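Local coordinates for carboxysome shell vertex protein CcmL (Thermosynechococcus elongatus, PDB 4N8F) that probably forms the pentameric vertices of the carboxysome, the shell-bounded compartment that sequesters RuBisCO, and is modelled to curve the otherwise flat hexagonal shell layer, at residues D17-T20 and G21-F24. Sequence-based numbering, arbitrary orientation.
Sequences DTLT and GVKF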
loop_
_atom_site.group_PDB
_atom_site.type_symbol
_atom_site.label_atom_id
_atom_site.label_comp_id
_atom_site.label_asym_id
_atom_site.label_seq_id
_atom_site.Cartn_x
_atom_site.Cartn_y
_atom_site.Cartn_z
ATOM N N ASP C 17 -15.543 -15.103 -10.930
ATOM C CA ASP C 17 -16.720 -14.757 -11.755
ATOM C C ASP C 17 -16.874 -13.275 -12.006
ATOM O O ASP C 17 -17.395 -12.861 -13.031
ATOM C CB ASP C 17 -17.991 -15.131 -11.007
ATOM C CG ASP C 17 -18.326 -16.582 -11.090
ATOM O OD1 ASP C 17 -17.605 -17.280 -11.788
ATOM O OD2 ASP C 17 -19.307 -17.011 -10.459
ATOM N N THR C 18 -16.497 -12.482 -11.018
ATOM C CA THR C 18 -16.641 -11.032 -11.116
ATOM C C THR C 18 -15.658 -10.401 -12.133
ATOM O O THR C 18 -15.768 -9.248 -12.463
ATOM C CB THR C 18 -16.376 -10.421 -9.725
ATOM O OG1 THR C 18 -15.153 -10.968 -9.180
ATOM C CG2 THR C 18 -17.506 -10.785 -8.795
ATOM N N LEU C 19 -14.667 -11.166 -12.577
ATOM C CA LEU C 19 -13.741 -10.735 -13.597
ATOM C C LEU C 19 -14.064 -11.145 -15.024
ATOM O O LEU C 19 -13.271 -10.876 -15.897
ATOM C CB LEU C 19 -12.337 -11.205 -13.259
ATOM C CG LEU C 19 -11.882 -10.807 -11.870
ATOM C CD1 LEU C 19 -10.476 -11.322 -11.637
ATOM C CD2 LEU C 19 -11.976 -9.299 -11.763
ATOM N N THR C 20 -15.232 -11.747 -15.282
ATOM C CA THR C 20 -15.649 -12.032 -16.652
ATOM C C THR C 20 -15.637 -10.805 -17.569
ATOM O O THR C 20 -16.141 -9.762 -17.204
ATOM C CB THR C 20 -17.071 -12.620 -16.646
ATOM O OG1 THR C 20 -17.036 -13.861 -15.912
ATOM C CG2 THR C 20 -17.527 -12.909 -18.002
ATOM N N GLY C 21 -15.020 -10.933 -18.738
ATOM C CA GLY C 21 -14.850 -9.817 -19.688
ATOM C C GLY C 21 -13.856 -8.741 -19.293
ATOM O O GLY C 21 -13.781 -7.733 -19.928
ATOM N N VAL C 22 -13.105 -8.904 -18.227
ATOM C CA VAL C 22 -12.211 -7.829 -17.828
ATOM C C VAL C 22 -10.948 -7.949 -18.668
ATOM O O VAL C 22 -10.344 -9.005 -18.738
ATOM C CB VAL C 22 -11.845 -7.903 -16.343
ATOM C CG1 VAL C 22 -10.879 -6.756 -15.966
ATOM C CG2 VAL C 22 -13.105 -7.801 -15.492
ATOM N N LYS C 23 -10.584 -6.881 -19.353
ATOM C CA LYS C 23 -9.305 -6.837 -20.015
ATOM C C LYS C 23 -8.139 -6.584 -19.070
ATOM O O LYS C 23 -8.114 -5.597 -18.349
ATOM C CB LYS C 23 -9.292 -5.811 -21.152
ATOM C CG LYS C 23 -8.326 -6.267 -22.252
ATOM C CD LYS C 23 -7.752 -5.112 -23.056
ATOM C CE LYS C 23 -6.584 -5.586 -23.918
ATOM N NZ LYS C 23 -6.872 -6.817 -24.672
ATOM N N PHE C 24 -7.167 -7.472 -19.079
ATOM C CA PHE C 24 -5.929 -7.316 -18.301
ATOM C C PHE C 24 -4.706 -6.871 -19.130
ATOM O O PHE C 24 -4.141 -7.630 -19.931
ATOM C CB PHE C 24 -5.558 -8.612 -17.586
ATOM C CG PHE C 24 -6.640 -9.156 -16.691
ATOM C CD1 PHE C 24 -6.949 -8.543 -15.542
ATOM C CD2 PHE C 24 -7.340 -10.296 -17.033
ATOM C CE1 PHE C 24 -7.917 -9.046 -14.708
ATOM C CE2 PHE C 24 -8.321 -10.806 -16.204
ATOM C CZ PHE C 24 -8.593 -10.188 -15.031
#
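The carbonyl oxygen of L19 accepts the V22 N-H, with O and N 3.1 Å apart and an N-H...O angle of 154°. This bond closes a type II beta turn from L19 to V22, in the loop between strands 14-15 and 24-30 of the CcmL/EutN family domain; G21 takes the third position with phi +72°, the positive value that position has in a type II turn. Just upstream, the short 3-10 segment 17-19 ends where T20 returns to D17: T20 OG1 donates to D17 O at 3.1 Å, its hydroxyl placed beside its own backbone N (chi1 -62°), while the T20 N bond to the same oxygen is weak. V22 CG2 packs against the L19 carbonyl, 3.1 Å from L19 O, and 4.1 Å from L19 CB, because it stands anti to its own carbonyl carbon. L19 reaches farther, meeting the F24 ring near its plane at the edge, CD1 to CZ 4.0 Å; the two side chains cross at about a right angle. P73 and I74 also touch L19, and V79 and L56 of a neighbouring subunit pack on L19 and F24 respectively. Backbone and hydroxyl bonds thus set the path of a largely exposed turn, while an apolar cluster of L19, V22 and F24 carries its buried members, L19 and F24, into contact with the second subunit.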